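Local coordinates for protein benzyl alcohol dehydrogenase (Acinetobacter calcoaceticus, PDB 1F8F) that probably oxidises benzyl alcohol to benzaldehyde with NAD as cofactor, as a zinc-containing member of the medium-chain alcohol dehydrogenase family, at residues G16-L21 / E350-A355. Numbering follows the deposited sequence.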
ATOM      1  N   GLY A  16      24.419 -26.850  26.614  1.00 58.54           N
ATOM      2  CA  GLY A  16      23.545 -26.969  27.743  1.00 57.35           C
ATOM      3  C   GLY A  16      24.034 -26.601  29.123  1.00 53.28           C
ATOM      4  O   GLY A  16      23.264 -26.800  30.052  1.00 54.25           O
ATOM      5  N   ALA A  17      25.205 -26.068  29.324  1.00 51.03           N
ATOM      6  CA  ALA A  17      25.687 -25.749  30.660  1.00 50.26           C
ATOM      7  C   ALA A  17      24.859 -24.663  31.326  1.00 49.14           C
ATOM      8  O   ALA A  17      24.132 -23.912  30.693  1.00 48.15           O
ATOM      9  CB  ALA A  17      27.152 -25.378  30.506  1.00 49.67           C
ATOM     10  N   ASP A  18      24.906 -24.578  32.645  1.00 47.79           N
ATOM     11  CA  ASP A  18      24.209 -23.565  33.424  1.00 44.80           C
ATOM     12  C   ASP A  18      24.960 -22.240  33.357  1.00 42.10           C
ATOM     13  O   ASP A  18      26.193 -22.253  33.336  1.00 41.03           O
ATOM     14  CB  ASP A  18      24.208 -23.993  34.882  1.00 44.80           C
ATOM     15  CG  ASP A  18      23.008 -24.689  35.468  1.00 45.54           C
ATOM     16  OD1 ASP A  18      22.090 -25.146  34.753  1.00 44.32           O
ATOM     17  OD2 ASP A  18      23.003 -24.742  36.735  1.00 43.91           O
ATOM     18  N   PHE A  19      24.283 -21.110  33.450  1.00 40.94           N
ATOM     19  CA  PHE A  19      24.982 -19.820  33.576  1.00 41.29           C
ATOM     20  C   PHE A  19      25.779 -19.859  34.899  1.00 42.83           C
ATOM     21  O   PHE A  19      25.288 -20.340  35.951  1.00 39.17           O
ATOM     22  CB  PHE A  19      23.991 -18.648  33.596  1.00 41.35           C
ATOM     23  CG  PHE A  19      23.081 -18.509  32.406  1.00 41.62           C
ATOM     24  CD1 PHE A  19      23.492 -17.811  31.265  1.00 39.77           C
ATOM     25  CD2 PHE A  19      21.849 -19.122  32.383  1.00 40.84           C
ATOM     26  CE1 PHE A  19      22.666 -17.733  30.165  1.00 38.66           C
ATOM     27  CE2 PHE A  19      21.029 -19.045  31.255  1.00 40.62           C
ATOM     28  CZ  PHE A  19      21.443 -18.364  30.143  1.00 37.42           C
ATOM     29  N   GLU A  20      26.983 -19.306  34.918  1.00 43.23           N
ATOM     30  CA  GLU A  20      27.863 -19.191  36.072  1.00 44.00           C
ATOM     31  C   GLU A  20      28.412 -17.752  36.066  1.00 43.52           C
ATOM     32  O   GLU A  20      28.768 -17.283  34.976  1.00 41.25           O
ATOM     33  CB  GLU A  20      29.094 -20.088  36.048  1.00 45.85           C
ATOM     34  CG  GLU A  20      29.113 -21.501  35.548  1.00 47.85           C
ATOM     35  CD  GLU A  20      30.438 -22.011  34.995  1.00 50.42           C
ATOM     36  OE1 GLU A  20      31.515 -21.383  35.187  1.00 49.28           O
ATOM     37  OE2 GLU A  20      30.427 -23.082  34.309  1.00 49.96           O
ATOM     38  N   LEU A  21      28.536 -17.099  37.198  1.00 42.92           N
ATOM     39  CA  LEU A  21      29.039 -15.728  37.219  1.00 44.40           C
ATOM     40  C   LEU A  21      30.559 -15.715  37.168  1.00 45.96           C
ATOM     41  O   LEU A  21      31.172 -16.545  37.854  1.00 46.54           O
ATOM     42  CB  LEU A  21      28.467 -15.011  38.449  1.00 44.17           C
ATOM     43  CG  LEU A  21      26.981 -14.675  38.405  1.00 43.60           C
ATOM     44  CD1 LEU A  21      26.532 -13.818  39.581  1.00 42.87           C
ATOM     45  CD2 LEU A  21      26.573 -14.028  37.086  1.00 41.13           C
ATOM     46  N   GLU A 350      19.920 -15.775  40.562  1.00 35.27           N
ATOM     47  CA  GLU A 350      18.839 -16.727  40.353  1.00 36.12           C
ATOM     48  C   GLU A 350      18.565 -16.935  38.858  1.00 35.81           C
ATOM     49  O   GLU A 350      17.584 -17.552  38.434  1.00 34.84           O
ATOM     50  CB  GLU A 350      17.554 -16.312  41.056  1.00 38.18           C
ATOM     51  CG  GLU A 350      17.677 -15.914  42.521  1.00 40.79           C
ATOM     52  CD  GLU A 350      16.475 -15.186  43.084  1.00 42.70           C
ATOM     53  OE1 GLU A 350      15.838 -14.337  42.420  1.00 41.38           O
ATOM     54  OE2 GLU A 350      16.121 -15.493  44.258  1.00 45.88           O
ATOM     55  N   ILE A 351      19.479 -16.530  38.000  1.00 36.61           N
ATOM     56  CA  ILE A 351      19.342 -16.587  36.548  1.00 37.33           C
ATOM     57  C   ILE A 351      19.058 -17.988  36.047  1.00 38.90           C
ATOM     58  O   ILE A 351      18.116 -18.083  35.237  1.00 39.77           O
ATOM     59  CB  ILE A 351      20.516 -15.869  35.868  1.00 36.62           C
ATOM     60  CG1 ILE A 351      20.202 -15.672  34.369  1.00 35.33           C
ATOM     61  CG2 ILE A 351      21.798 -16.684  36.060  1.00 34.58           C
ATOM     62  CD1 ILE A 351      21.359 -15.147  33.542  1.00 34.73           C
ATOM     63  N   ASN A 352      19.652 -19.072  36.509  1.00 38.94           N
ATOM     64  CA  ASN A 352      19.286 -20.441  36.152  1.00 40.51           C
ATOM     65  C   ASN A 352      17.856 -20.874  36.471  1.00 41.29           C
ATOM     66  O   ASN A 352      17.285 -21.737  35.801  1.00 40.76           O
ATOM     67  CB  ASN A 352      20.185 -21.461  36.886  1.00 38.80           C
ATOM     68  CG  ASN A 352      21.521 -21.426  36.161  1.00 41.31           C
ATOM     69  OD1 ASN A 352      21.533 -21.759  34.953  1.00 39.34           O
ATOM     70  ND2 ASN A 352      22.497 -20.966  36.945  1.00 39.38           N
ATOM     71  N   GLN A 353      17.257 -20.325  37.521  1.00 40.71           N
ATOM     72  CA  GLN A 353      15.889 -20.536  37.925  1.00 40.01           C
ATOM     73  C   GLN A 353      14.928 -19.740  37.022  1.00 38.23           C
ATOM     74  O   GLN A 353      13.815 -20.163  36.770  1.00 37.25           O
ATOM     75  CB  GLN A 353      15.588 -20.047  39.351  1.00 39.22           C
ATOM     76  CG  GLN A 353      14.145 -20.363  39.752  1.00 41.46           C
ATOM     77  CD  GLN A 353      13.998 -21.782  40.248  1.00 40.93           C
ATOM     78  OE1 GLN A 353      14.745 -22.092  41.176  1.00 44.65           O
ATOM     79  NE2 GLN A 353      13.087 -22.570  39.699  1.00 40.24           N
ATOM     80  N   ALA A 354      15.429 -18.618  36.501  1.00 38.84           N
ATOM     81  CA  ALA A 354      14.592 -17.851  35.576  1.00 39.28           C
ATOM     82  C   ALA A 354      14.397 -18.694  34.304  1.00 38.37           C
ATOM     83  O   ALA A 354      13.259 -18.760  33.820  1.00 36.59           O
ATOM     84  CB  ALA A 354      15.159 -16.472  35.331  1.00 37.32           C
ATOM     85  N   ALA A 355      15.403 -19.396  33.816  1.00 37.79           N
ATOM     86  CA  ALA A 355      15.199 -20.262  32.660  1.00 41.80           C
ATOM     87  C   ALA A 355      14.135 -21.335  32.902  1.00 43.90           C
ATOM     88  O   ALA A 355      13.184 -21.454  32.103  1.00 44.90           O
ATOM     89  CB  ALA A 355      16.484 -20.898  32.189  1.00 39.59           C
TER
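The side-chain amide of Asn352 grips the backbone of Phe19 through both its oxygen and its nitrogen, joining the N-terminal hairpin of strands 5-11 and 20-26 to helix 351-360 in the GroES-like catalytic domain of this zinc-dependent alcohol dehydrogenase. Asn352 lies in the first turn of the helix, two residues after the N-cap residue Glu350. From its CB the side chain reaches out with CG anti to the carbonyl carbon (chi1 -76°), which brings the amide up to the incoming chain. CG meets the carboxylate of Asp18, with 3.7 Å between Asn352 CG and Asp18 CG; the two flat groups stack, their planes 25° apart. Asn352 OD1 takes a bent hydrogen bond from Phe19 N (3.2 Å, 136° at the hydrogen), in the carbonyl plane on a lone pair. Asn352 OD1 also lies at the edge of the Phe19 ring, near its plane, 3.7 Å from Phe19 CD2. Asn352 ND2 gives the straighter bond, 3.0 Å to Phe19 O, which uses a lone pair of that carbonyl. Both polar ends of the amide are thus engaged by one residue, which fixes its flip and holds the extended chain just ahead of strand 20-26. The buried Phe19 side chain also touches Thr12 and lies about 12 Å from a bound zinc ion. Ile351 also touches Ile368 of strand 365-369. Ile351 CG2 packs on Phe19 CB at 3.8 Å, while Ile351 CD1 makes a CH-pi contact over one face of the Phe19 ring, 4.1 Å from the centroid.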